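Local coordinates for protein NAD-dependent aldehyde dehydrogenase (Burkholderia multivorans, PDB 5UJU) that probably catalyses the NAD-dependent oxidation of aldehydes to carboxylic acids, at residues Ser347-Thr352 / Glu455-Ile460; Ser342-Ser347 / Glu396-Ile401; Cys351-Asn356 / Phe521-Ala526. All coordinates share one frame; numbering follows the deposited sequence.

Contact 1: residues Ser347-Thr352 / Glu455-Ile460. With NA (sodium ion), chain C.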
ATOM      1  N   SER A 347     -21.424  -1.717 -26.905  1.00 27.03           N
ATOM      2  CA  SER A 347     -20.599  -2.238 -28.000  1.00 27.72           C
ATOM      3  C   SER A 347     -19.283  -2.818 -27.491  1.00 28.47           C
ATOM      4  O   SER A 347     -18.228  -2.651 -28.109  1.00 25.47           O
ATOM      5  CB  SER A 347     -20.337  -1.179 -29.075  1.00 26.05           C
ATOM      6  OG  SER A 347     -21.543  -0.708 -29.657  1.00 28.13           O
ATOM      7  N   GLY A 348     -19.356  -3.535 -26.371  1.00 31.04           N
ATOM      8  CA  GLY A 348     -18.192  -4.204 -25.811  1.00 27.18           C
ATOM      9  C   GLY A 348     -17.093  -3.286 -25.335  1.00 36.37           C
ATOM     10  O   GLY A 348     -15.969  -3.748 -25.108  1.00 33.87           O
ATOM     11  N   GLN A 349     -17.388  -1.993 -25.152  1.00 32.60           N
ATOM     12  CA  GLN A 349     -16.406  -1.006 -24.734  1.00 27.56           C
ATOM     13  C   GLN A 349     -16.342  -0.847 -23.214  1.00 31.60           C
ATOM     14  O   GLN A 349     -15.867   0.185 -22.718  1.00 31.17           O
ATOM     15  CB  GLN A 349     -16.695   0.346 -25.408  1.00 29.68           C
ATOM     16  CG  GLN A 349     -16.574   0.298 -26.945  1.00 29.07           C
ATOM     17  CD  GLN A 349     -17.130   1.535 -27.648  1.00 32.08           C
ATOM     18  OE1 GLN A 349     -16.390   2.260 -28.312  1.00 30.37           O
ATOM     19  NE2 GLN A 349     -18.446   1.761 -27.528  1.00 27.83           N
ATOM     20  N   MET A 350     -16.786  -1.847 -22.469  1.00 35.03           N
ATOM     21  CA  MET A 350     -16.640  -1.859 -21.025  1.00 37.66           C
ATOM     22  C   MET A 350     -15.415  -2.686 -20.670  1.00 34.94           C
ATOM     23  O   MET A 350     -15.133  -3.700 -21.317  1.00 35.68           O
ATOM     24  CB  MET A 350     -17.883  -2.432 -20.354  1.00 32.73           C
ATOM     25  CG  MET A 350     -19.124  -1.750 -20.810  1.00 37.33           C
ATOM     26  SD  MET A 350     -20.574  -2.442 -20.036  1.00 45.40           S
ATOM     27  CE  MET A 350     -20.371  -1.824 -18.355  1.00 39.19           C
ATOM     28  N   CYS A 351     -14.666  -2.232 -19.662  1.00 33.37           N
ATOM     29  CA  CYS A 351     -13.477  -2.968 -19.256  1.00 35.55           C
ATOM     30  C   CYS A 351     -13.822  -4.348 -18.690  1.00 34.52           C
ATOM     31  O   CYS A 351     -12.936  -5.204 -18.588  1.00 32.54           O
ATOM     32  CB  CYS A 351     -12.681  -2.159 -18.229  1.00 36.42           C
ATOM     33  SG  CYS A 351     -13.623  -1.687 -16.781  1.00 42.01           S
ATOM     34  N   THR A 352     -15.087  -4.582 -18.339  1.00 27.63           N
ATOM     35  CA  THR A 352     -15.535  -5.841 -17.763  1.00 33.86           C
ATOM     36  C   THR A 352     -16.216  -6.756 -18.778  1.00 34.19           C
ATOM     37  O   THR A 352     -16.668  -7.836 -18.402  1.00 36.20           O
ATOM     38  CB  THR A 352     -16.505  -5.559 -16.629  1.00 30.97           C
ATOM     39  OG1 THR A 352     -17.501  -4.670 -17.129  1.00 32.86           O
ATOM     40  CG2 THR A 352     -15.796  -4.899 -15.439  1.00 24.73           C
ATOM     41  N   GLU A 455      -5.732  -8.215 -26.545  1.00 41.19           N
ATOM     42  CA  GLU A 455      -6.920  -7.443 -26.244  1.00 41.51           C
ATOM     43  C   GLU A 455      -7.433  -6.825 -27.541  1.00 34.42           C
ATOM     44  O   GLU A 455      -6.658  -6.298 -28.344  1.00 37.13           O
ATOM     45  CB  GLU A 455      -6.611  -6.400 -25.168  1.00 51.52           C
ATOM     46  CG  GLU A 455      -7.829  -5.708 -24.579  1.00 60.23           C
ATOM     47  CD  GLU A 455      -7.779  -4.198 -24.728  1.00 63.35           C
ATOM     48  OE1 GLU A 455      -6.681  -3.655 -24.972  1.00 63.67           O
ATOM     49  OE2 GLU A 455      -8.843  -3.559 -24.590  1.00 62.74           O
ATOM     50  N   TRP A 456      -8.719  -6.992 -27.793  1.00 38.11           N
ATOM     51  CA  TRP A 456      -9.367  -6.439 -28.976  1.00 40.31           C
ATOM     52  C   TRP A 456     -10.415  -5.467 -28.458  1.00 40.22           C
ATOM     53  O   TRP A 456     -11.550  -5.861 -28.167  1.00 44.89           O
ATOM     54  CB  TRP A 456     -10.002  -7.542 -29.812  1.00 36.67           C
ATOM     55  CG  TRP A 456      -9.013  -8.508 -30.364  1.00 38.09           C
ATOM     56  CD1 TRP A 456      -8.447  -9.567 -29.712  1.00 37.96           C
ATOM     57  CD2 TRP A 456      -8.463  -8.507 -31.684  1.00 34.27           C
ATOM     58  NE1 TRP A 456      -7.586 -10.236 -30.550  1.00 36.15           N
ATOM     59  CE2 TRP A 456      -7.573  -9.602 -31.766  1.00 40.53           C
ATOM     60  CE3 TRP A 456      -8.639  -7.694 -32.806  1.00 30.44           C
ATOM     61  CZ2 TRP A 456      -6.860  -9.900 -32.928  1.00 37.18           C
ATOM     62  CZ3 TRP A 456      -7.932  -7.988 -33.958  1.00 32.36           C
ATOM     63  CH2 TRP A 456      -7.051  -9.079 -34.011  1.00 35.74           C
ATOM     64  N   PHE A 457     -10.068  -4.194 -28.385  1.00 37.58           N
ATOM     65  CA  PHE A 457     -10.984  -3.246 -27.769  1.00 38.24           C
ATOM     66  C   PHE A 457     -12.117  -2.935 -28.732  1.00 33.36           C
ATOM     67  O   PHE A 457     -11.884  -2.585 -29.894  1.00 34.42           O
ATOM     68  CB  PHE A 457     -10.270  -1.967 -27.345  1.00 43.15           C
ATOM     69  CG  PHE A 457     -11.192  -0.956 -26.741  1.00 44.02           C
ATOM     70  CD1 PHE A 457     -11.702  -1.150 -25.461  1.00 41.34           C
ATOM     71  CD2 PHE A 457     -11.566   0.176 -27.447  1.00 47.58           C
ATOM     72  CE1 PHE A 457     -12.566  -0.213 -24.886  1.00 40.86           C
ATOM     73  CE2 PHE A 457     -12.431   1.113 -26.882  1.00 46.13           C
ATOM     74  CZ  PHE A 457     -12.931   0.910 -25.601  1.00 35.72           C
ATOM     75  N   GLY A 458     -13.342  -3.084 -28.254  1.00 31.31           N
ATOM     76  CA  GLY A 458     -14.497  -2.894 -29.090  1.00 29.72           C
ATOM     77  C   GLY A 458     -15.382  -4.118 -29.061  1.00 29.51           C
ATOM     78  O   GLY A 458     -15.163  -5.053 -28.284  1.00 32.38           O
ATOM     79  N   PRO A 459     -16.409  -4.130 -29.901  1.00 28.91           N
ATOM     80  CA  PRO A 459     -17.421  -5.209 -29.857  1.00 30.87           C
ATOM     81  C   PRO A 459     -16.966  -6.444 -30.624  1.00 30.45           C
ATOM     82  O   PRO A 459     -17.519  -6.806 -31.659  1.00 33.48           O
ATOM     83  CB  PRO A 459     -18.640  -4.537 -30.499  1.00 27.41           C
ATOM     84  CG  PRO A 459     -18.029  -3.605 -31.515  1.00 28.23           C
ATOM     85  CD  PRO A 459     -16.737  -3.100 -30.902  1.00 28.65           C
ATOM     86  N   ILE A 460     -15.940  -7.109 -30.102  1.00 28.04           N
ATOM     87  CA  ILE A 460     -15.281  -8.227 -30.776  1.00 29.14           C
ATOM     88  C   ILE A 460     -15.224  -9.400 -29.810  1.00 30.44           C
ATOM     89  O   ILE A 460     -14.830  -9.228 -28.653  1.00 32.82           O
ATOM     90  CB  ILE A 460     -13.861  -7.834 -31.222  1.00 34.26           C
ATOM     91  CG1 ILE A 460     -13.924  -6.631 -32.176  1.00 33.07           C
ATOM     92  CG2 ILE A 460     -13.096  -9.051 -31.784  1.00 31.00           C
ATOM     93  CD1 ILE A 460     -12.601  -5.850 -32.300  1.00 34.15           C
TER
HETATM   94 NA    NA C 601     -14.842  -6.136 -25.783  1.00 38.50          NA
HETATM   95  O   HOH W   1     -13.121  -7.547 -26.927  1.00 35.15           O
HETATM   96  O   HOH W   2     -13.291  -4.071 -25.665  1.00 41.70           O
HETATM   97  O   HOH W   3     -16.503  -8.221 -26.415  1.00 28.11           O
HETATM   98  O   HOH W   4     -14.122  -7.283 -23.561  1.00 50.15           O

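Contact 2: residues Ser342-Ser347 / Glu396-Ile401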
ATOM      1  N   SER A 342     -24.265  -9.135 -22.629  1.00 26.74           N
ATOM      2  CA  SER A 342     -22.941  -8.771 -22.132  1.00 26.43           C
ATOM      3  C   SER A 342     -22.022  -8.347 -23.258  1.00 30.17           C
ATOM      4  O   SER A 342     -21.147  -7.492 -23.060  1.00 31.52           O
ATOM      5  CB  SER A 342     -22.329  -9.941 -21.364  1.00 25.00           C
ATOM      6  OG  SER A 342     -23.223 -10.366 -20.358  1.00 31.77           O
ATOM      7  N   LEU A 343     -22.195  -8.942 -24.437  1.00 26.52           N
ATOM      8  CA  LEU A 343     -21.404  -8.573 -25.600  1.00 25.69           C
ATOM      9  C   LEU A 343     -21.888  -7.272 -26.233  1.00 26.40           C
ATOM     10  O   LEU A 343     -21.085  -6.544 -26.823  1.00 29.75           O
ATOM     11  CB  LEU A 343     -21.437  -9.702 -26.635  1.00 27.07           C
ATOM     12  CG  LEU A 343     -20.735 -11.006 -26.273  1.00 26.11           C
ATOM     13  CD1 LEU A 343     -21.089 -12.095 -27.303  1.00 26.67           C
ATOM     14  CD2 LEU A 343     -19.228 -10.800 -26.180  1.00 27.15           C
ATOM     15  N   ALA A 344     -23.182  -6.976 -26.128  1.00 26.92           N
ATOM     16  CA  ALA A 344     -23.803  -5.854 -26.823  1.00 28.71           C
ATOM     17  C   ALA A 344     -23.738  -4.536 -26.052  1.00 32.69           C
ATOM     18  O   ALA A 344     -23.683  -3.465 -26.672  1.00 35.43           O
ATOM     19  CB  ALA A 344     -25.264  -6.193 -27.124  1.00 25.45           C
ATOM     20  N   LEU A 345     -23.743  -4.597 -24.721  1.00 33.17           N
ATOM     21  CA  LEU A 345     -23.745  -3.424 -23.855  1.00 31.53           C
ATOM     22  C   LEU A 345     -22.619  -2.465 -24.217  1.00 29.58           C
ATOM     23  O   LEU A 345     -21.438  -2.804 -24.093  1.00 27.59           O
ATOM     24  CB  LEU A 345     -23.588  -3.884 -22.408  1.00 34.42           C
ATOM     25  CG  LEU A 345     -24.795  -3.960 -21.486  1.00 41.70           C
ATOM     26  CD1 LEU A 345     -24.294  -4.377 -20.120  1.00 50.80           C
ATOM     27  CD2 LEU A 345     -25.503  -2.620 -21.408  1.00 37.22           C
ATOM     28  N   TYR A 346     -22.980  -1.273 -24.675  1.00 30.29           N
ATOM     29  CA  TYR A 346     -21.990  -0.253 -25.023  1.00 28.74           C
ATOM     30  C   TYR A 346     -20.977  -0.795 -26.043  1.00 31.11           C
ATOM     31  O   TYR A 346     -19.808  -0.405 -26.056  1.00 25.49           O
ATOM     32  CB  TYR A 346     -21.310   0.280 -23.746  1.00 22.64           C
ATOM     33  CG  TYR A 346     -20.363   1.469 -23.912  1.00 28.15           C
ATOM     34  CD1 TYR A 346     -20.534   2.408 -24.927  1.00 26.02           C
ATOM     35  CD2 TYR A 346     -19.290   1.631 -23.044  1.00 28.01           C
ATOM     36  CE1 TYR A 346     -19.644   3.488 -25.064  1.00 23.45           C
ATOM     37  CE2 TYR A 346     -18.415   2.679 -23.173  1.00 33.72           C
ATOM     38  CZ  TYR A 346     -18.591   3.601 -24.177  1.00 31.10           C
ATOM     39  OH  TYR A 346     -17.693   4.633 -24.269  1.00 31.82           O
ATOM     40  N   SER A 347     -21.424  -1.717 -26.905  1.00 27.03           N
ATOM     41  CA  SER A 347     -20.599  -2.238 -28.000  1.00 27.72           C
ATOM     42  C   SER A 347     -19.283  -2.818 -27.491  1.00 28.47           C
ATOM     43  O   SER A 347     -18.228  -2.651 -28.109  1.00 25.47           O
ATOM     44  CB  SER A 347     -20.337  -1.179 -29.075  1.00 26.05           C
ATOM     45  OG  SER A 347     -21.543  -0.708 -29.657  1.00 28.13           O
ATOM     46  N   GLU A 396     -30.219   2.196 -27.795  1.00 30.38           N
ATOM     47  CA  GLU A 396     -30.095   2.446 -26.368  1.00 29.35           C
ATOM     48  C   GLU A 396     -29.272   1.377 -25.671  1.00 34.24           C
ATOM     49  O   GLU A 396     -28.774   1.616 -24.564  1.00 32.13           O
ATOM     50  CB  GLU A 396     -31.481   2.567 -25.745  1.00 31.23           C
ATOM     51  CG  GLU A 396     -32.303   3.726 -26.329  1.00 36.53           C
ATOM     52  CD  GLU A 396     -31.543   5.076 -26.356  1.00 36.28           C
ATOM     53  OE1 GLU A 396     -30.748   5.356 -25.435  1.00 34.41           O
ATOM     54  OE2 GLU A 396     -31.779   5.880 -27.285  1.00 34.00           O
ATOM     55  N   LEU A 397     -29.078   0.225 -26.311  1.00 27.77           N
ATOM     56  CA  LEU A 397     -28.265  -0.850 -25.756  1.00 21.47           C
ATOM     57  C   LEU A 397     -26.803  -0.725 -26.170  1.00 28.46           C
ATOM     58  O   LEU A 397     -25.910  -0.780 -25.321  1.00 29.73           O
ATOM     59  CB  LEU A 397     -28.835  -2.216 -26.194  1.00 23.70           C
ATOM     60  CG  LEU A 397     -27.980  -3.470 -25.951  1.00 29.37           C
ATOM     61  CD1 LEU A 397     -27.632  -3.637 -24.504  1.00 29.46           C
ATOM     62  CD2 LEU A 397     -28.725  -4.716 -26.438  1.00 31.77           C
ATOM     63  N   ILE A 398     -26.532  -0.547 -27.463  1.00 25.32           N
ATOM     64  CA  ILE A 398     -25.148  -0.607 -27.917  1.00 22.92           C
ATOM     65  C   ILE A 398     -24.449   0.750 -27.885  1.00 27.37           C
ATOM     66  O   ILE A 398     -23.210   0.789 -27.872  1.00 27.05           O
ATOM     67  CB  ILE A 398     -25.055  -1.240 -29.317  1.00 24.79           C
ATOM     68  CG1 ILE A 398     -25.688  -0.337 -30.372  1.00 29.63           C
ATOM     69  CG2 ILE A 398     -25.754  -2.624 -29.310  1.00 21.64           C
ATOM     70  CD1 ILE A 398     -25.721  -0.965 -31.768  1.00 26.58           C
ATOM     71  N   GLY A 399     -25.194   1.850 -27.845  1.00 29.09           N
ATOM     72  CA  GLY A 399     -24.526   3.141 -27.798  1.00 26.57           C
ATOM     73  C   GLY A 399     -23.728   3.374 -29.067  1.00 29.90           C
ATOM     74  O   GLY A 399     -24.010   2.803 -30.129  1.00 26.99           O
ATOM     75  N   ALA A 400     -22.681   4.180 -28.947  1.00 22.81           N
ATOM     76  CA  ALA A 400     -21.883   4.572 -30.095  1.00 26.81           C
ATOM     77  C   ALA A 400     -20.437   4.154 -29.887  1.00 28.63           C
ATOM     78  O   ALA A 400     -19.971   3.986 -28.759  1.00 32.02           O
ATOM     79  CB  ALA A 400     -21.965   6.091 -30.346  1.00 29.57           C
ATOM     80  N   ILE A 401     -19.730   3.993 -30.997  1.00 26.84           N
ATOM     81  CA  ILE A 401     -18.322   3.606 -30.978  1.00 30.36           C
ATOM     82  C   ILE A 401     -17.466   4.834 -30.667  1.00 34.87           C
ATOM     83  O   ILE A 401     -17.621   5.888 -31.295  1.00 31.37           O
ATOM     84  CB  ILE A 401     -17.934   2.978 -32.327  1.00 26.91           C
ATOM     85  CG1 ILE A 401     -18.771   1.720 -32.606  1.00 28.74           C
ATOM     86  CG2 ILE A 401     -16.472   2.681 -32.373  1.00 25.52           C
ATOM     87  CD1 ILE A 401     -18.484   0.577 -31.663  1.00 30.24           C
TER
HETATM   88  O   HOH W   5     -22.247   1.142 -31.741  1.00 27.65           O

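Contact 3: residues Cys351-Asn356 / Phe521-Ala526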
ATOM      1  N   CYS A 351     -14.666  -2.232 -19.662  1.00 33.37           N
ATOM      2  CA  CYS A 351     -13.477  -2.968 -19.256  1.00 35.55           C
ATOM      3  C   CYS A 351     -13.822  -4.348 -18.690  1.00 34.52           C
ATOM      4  O   CYS A 351     -12.936  -5.204 -18.588  1.00 32.54           O
ATOM      5  CB  CYS A 351     -12.681  -2.159 -18.229  1.00 36.42           C
ATOM      6  SG  CYS A 351     -13.623  -1.687 -16.781  1.00 42.01           S
ATOM      7  N   THR A 352     -15.087  -4.582 -18.339  1.00 27.63           N
ATOM      8  CA  THR A 352     -15.535  -5.841 -17.763  1.00 33.86           C
ATOM      9  C   THR A 352     -16.216  -6.756 -18.778  1.00 34.19           C
ATOM     10  O   THR A 352     -16.668  -7.836 -18.402  1.00 36.20           O
ATOM     11  CB  THR A 352     -16.505  -5.559 -16.629  1.00 30.97           C
ATOM     12  OG1 THR A 352     -17.501  -4.670 -17.129  1.00 32.86           O
ATOM     13  CG2 THR A 352     -15.796  -4.899 -15.439  1.00 24.73           C
ATOM     14  N   ALA A 353     -16.311  -6.339 -20.037  1.00 25.93           N
ATOM     15  CA  ALA A 353     -17.055  -7.098 -21.038  1.00 31.24           C
ATOM     16  C   ALA A 353     -16.297  -8.359 -21.445  1.00 27.26           C
ATOM     17  O   ALA A 353     -15.071  -8.329 -21.587  1.00 28.02           O
ATOM     18  CB  ALA A 353     -17.295  -6.241 -22.270  1.00 31.30           C
ATOM     19  N   PRO A 354     -16.998  -9.467 -21.686  1.00 27.19           N
ATOM     20  CA  PRO A 354     -16.301 -10.704 -22.069  1.00 22.50           C
ATOM     21  C   PRO A 354     -15.743 -10.630 -23.483  1.00 25.20           C
ATOM     22  O   PRO A 354     -16.339 -10.042 -24.388  1.00 30.29           O
ATOM     23  CB  PRO A 354     -17.401 -11.776 -21.975  1.00 22.71           C
ATOM     24  CG  PRO A 354     -18.684 -11.023 -22.236  1.00 22.87           C
ATOM     25  CD  PRO A 354     -18.467  -9.642 -21.630  1.00 22.47           C
ATOM     26  N   GLN A 355     -14.591 -11.264 -23.677  1.00 27.87           N
ATOM     27  CA  GLN A 355     -14.024 -11.401 -25.012  1.00 32.55           C
ATOM     28  C   GLN A 355     -13.940 -12.850 -25.471  1.00 35.63           C
ATOM     29  O   GLN A 355     -14.289 -13.152 -26.619  1.00 33.42           O
ATOM     30  CB  GLN A 355     -12.632 -10.764 -25.069  1.00 28.23           C
ATOM     31  CG  GLN A 355     -11.958 -10.931 -26.424  1.00 28.45           C
ATOM     32  CD  GLN A 355     -10.533 -10.400 -26.448  1.00 34.58           C
ATOM     33  OE1 GLN A 355     -10.315  -9.196 -26.525  1.00 31.51           O
ATOM     34  NE2 GLN A 355      -9.560 -11.298 -26.383  1.00 30.72           N
ATOM     35  N   ASN A 356     -13.463 -13.753 -24.618  1.00 32.62           N
ATOM     36  CA  ASN A 356     -13.214 -15.144 -24.981  1.00 30.02           C
ATOM     37  C   ASN A 356     -14.282 -16.040 -24.366  1.00 31.99           C
ATOM     38  O   ASN A 356     -14.542 -15.968 -23.159  1.00 29.51           O
ATOM     39  CB  ASN A 356     -11.821 -15.579 -24.524  1.00 25.44           C
ATOM     40  CG  ASN A 356     -10.700 -14.799 -25.219  1.00 27.82           C
ATOM     41  OD1 ASN A 356     -10.940 -13.959 -26.087  1.00 30.76           O
ATOM     42  ND2 ASN A 356      -9.473 -15.081 -24.833  1.00 28.90           N
ATOM     43  N   PHE A 521     -25.405  -9.056 -15.299  1.00 44.86           N
ATOM     44  CA  PHE A 521     -24.437  -9.367 -16.339  1.00 43.17           C
ATOM     45  C   PHE A 521     -23.021  -9.233 -15.803  1.00 38.50           C
ATOM     46  O   PHE A 521     -22.748  -8.412 -14.916  1.00 33.96           O
ATOM     47  CB  PHE A 521     -24.626  -8.457 -17.557  1.00 38.35           C
ATOM     48  CG  PHE A 521     -26.042  -8.399 -18.028  1.00 43.72           C
ATOM     49  CD1 PHE A 521     -26.599  -9.479 -18.709  1.00 39.84           C
ATOM     50  CD2 PHE A 521     -26.836  -7.289 -17.760  1.00 45.39           C
ATOM     51  CE1 PHE A 521     -27.912  -9.448 -19.130  1.00 37.87           C
ATOM     52  CE2 PHE A 521     -28.154  -7.249 -18.179  1.00 47.75           C
ATOM     53  CZ  PHE A 521     -28.696  -8.335 -18.873  1.00 39.56           C
ATOM     54  N   VAL A 522     -22.124 -10.069 -16.344  1.00 29.35           N
ATOM     55  CA  VAL A 522     -20.739 -10.057 -15.881  1.00 34.74           C
ATOM     56  C   VAL A 522     -20.143  -8.659 -15.997  1.00 33.37           C
ATOM     57  O   VAL A 522     -19.258  -8.294 -15.217  1.00 34.52           O
ATOM     58  CB  VAL A 522     -19.899 -11.106 -16.643  1.00 38.90           C
ATOM     59  CG1 VAL A 522     -19.680 -10.686 -18.098  1.00 39.23           C
ATOM     60  CG2 VAL A 522     -18.575 -11.356 -15.916  1.00 32.13           C
ATOM     61  N   ASN A 523     -20.652  -7.835 -16.931  1.00 32.86           N
ATOM     62  CA  ASN A 523     -20.140  -6.473 -17.061  1.00 26.04           C
ATOM     63  C   ASN A 523     -20.383  -5.659 -15.797  1.00 33.95           C
ATOM     64  O   ASN A 523     -19.630  -4.721 -15.522  1.00 34.26           O
ATOM     65  CB  ASN A 523     -20.789  -5.719 -18.227  1.00 29.77           C
ATOM     66  CG  ASN A 523     -20.932  -6.566 -19.478  1.00 38.52           C
ATOM     67  OD1 ASN A 523     -21.340  -7.722 -19.411  1.00 38.61           O
ATOM     68  ND2 ASN A 523     -20.607  -5.982 -20.630  1.00 34.28           N
ATOM     69  N   GLN A 524     -21.418  -5.990 -15.028  1.00 36.23           N
ATOM     70  CA  GLN A 524     -21.893  -5.119 -13.959  1.00 39.66           C
ATOM     71  C   GLN A 524     -21.175  -5.380 -12.640  1.00 39.73           C
ATOM     72  O   GLN A 524     -20.806  -6.515 -12.317  1.00 39.38           O
ATOM     73  CB  GLN A 524     -23.395  -5.304 -13.753  1.00 46.19           C
ATOM     74  CG  GLN A 524     -24.228  -4.936 -14.961  1.00 49.25           C
ATOM     75  CD  GLN A 524     -25.678  -5.341 -14.807  1.00 45.77           C
ATOM     76  OE1 GLN A 524     -25.988  -6.449 -14.364  1.00 44.31           O
ATOM     77  NE2 GLN A 524     -26.579  -4.427 -15.145  1.00 45.62           N
ATOM     78  N   SER A 525     -20.977  -4.305 -11.872  1.00 34.42           N
ATOM     79  CA  SER A 525     -20.476  -4.446 -10.512  1.00 44.80           C
ATOM     80  C   SER A 525     -21.072  -3.334  -9.660  1.00 43.90           C
ATOM     81  O   SER A 525     -21.254  -2.204 -10.127  1.00 45.83           O
ATOM     82  CB  SER A 525     -18.935  -4.423 -10.444  1.00 49.18           C
ATOM     83  OG  SER A 525     -18.394  -3.125 -10.632  1.00 51.19           O
ATOM     84  N   ALA A 526     -21.355  -3.660  -8.405  1.00 33.31           N
ATOM     85  CA  ALA A 526     -21.978  -2.732  -7.472  1.00 37.50           C
ATOM     86  C   ALA A 526     -20.957  -2.291  -6.438  1.00 37.22           C
ATOM     87  O   ALA A 526     -20.266  -3.131  -5.844  1.00 36.17           O
ATOM     88  CB  ALA A 526     -23.187  -3.367  -6.782  1.00 35.40           C
TER

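Contact 1: residues Ser347-Thr352 / Glu455-Ile460
S347 and P459 make the dense end of this contact. The carbonyl oxygen of S347 lies against the pyrrolidine ring, 3.1 Å from P459 CB, and also close to P459 N, which has no hydrogen to offer. The CB atoms of S347 and P459 meet 4.0 Å apart. G348 CA comes within 4.2 Å of P459 CA, an approach with no room for a side chain on G348. Q349 and F457 make the broader part of the packing and cross at about a right angle: Q349 CB reaches F457 CZ at 3.8 Å, approaching the ring obliquely. F457 CG is anti to the backbone N (chi1 178°), which carries the ring over to Q349; the amide of Q349 looks elsewhere, its OE1 accepting from Q402 N.

The other side is wet. A sodium ion bridges the segments, bound by G348 O and G458 O, both at 2.7 Å, and by four waters. One of these accepts from G458 N at 2.8 Å, another donates to I460 O at 3.0 Å, and a third lies between I460 O and W456 O. P459 centres an inverse gamma turn in which I460 N bonds back to G458 O, so one carbonyl serves both turn and metal. With two carbonyls and four waters in six-fold coordination, this is a sodium site built from loop backbone within the aldehyde dehydrogenase fold.

Contact 2: residues Ser342-Ser347 / Glu396-Ile401
L397 turns its two methyl branches to different neighbours at the end of helix 332-344. Its CG is anti to the backbone N (chi1 168°), which places CD2 3.8 Å from A344 CB and CD1 3.9 Å from L345 CD2; the two leucine side chains cross at about a right angle. I398 lies next to this patch, with CG2 against A344 CB and close to A344 O, while CG1 leads away from the contact. The Y346 ring runs past the turn after helix 391-398: I398 O sits at the ring edge near its plane, A400 O approaches obliquely, and the phenol bonds to T145 O. I401 folds its CD1 back to 3.6 Å from S347 CB.

The polar links use the last carbonyls of helix 391-398. Y346 N donates to L397 O at 3.0 Å, nearly straight (170°). S347 OG donates to I398 O at 2.9 Å from above that carbonyl's plane, and a water donates to both S347 OG and G399 O. Carbonyls at a C-terminal helix end have no further turn to bond to, so L397 O and I398 O are satisfied here by donors from the loop that follows helix 332-344, with the leucine and alanine methyls packed alongside.

Contact 3: residues Cys351-Asn356 / Phe521-Ala526
T352 and N523 face each other where two irregular segments come closest, their CA atoms 4.7 Å apart. The 521-526 segment opens with a type I beta turn from F521 to Q524, closed by Q524 N bonding to F521 O at 2.8 Å; in the 351-356 segment A353 and P354 are extended, Q355 breaks the run, and N356 begins strand 356-360. N523 O of the turn accepts from T352 OG1 at 2.7 Å, the hydroxyl lying in the carbonyl plane and on a lone pair. With chi1 at 51°, T352 OG1 lies between its own backbone N and carbonyl carbon, directed at the turn, and CB follows it to 3.4 Å from N523 O.

The N523 amide lies across A353 and P354: ND2 is 3.7 Å from A353 CB, and OD1 faces P354 CD at 4.1 Å. ND2 has its hydrogen-bond partner in S342 O, so the amide ties the turn to the end of helix 332-344. Beside it, V522 CG1 packs on P354 CD at 3.9 Å, the two side chains sliding past each other in opposite directions. One short hydroxyl-to-carbonyl bond is thus the sole hydrogen bond directly joining the two segments, set in a buried contact with V522 and P354 packing beside it.

In the fold
All three contacts are buried and use the end of helix 332-344 or the connection from it to strand 356-360. They join it to different elements: contact 1 to the loop before strand 460-466, contact 2 to the end of helix 391-398, contact 3 to the loop after strand 511-514. Contacts 1 and 2 share S347, whereas contacts 1 and 3 share C351 and T352. Their chemistry differs with place: contact 1 is held by a hydrated metal and carbonyl packing, contact 2 by donors to carbonyls at a helix end, and contact 3 by one hydroxyl bond and apolar contacts. Side chains join them, Q349 NE2 bonding to A400 O and Q355 OE1 accepting from W456 N. Of the three, contact 3 alone adjoins the second subunit, through Q524 O and R560 of that chain.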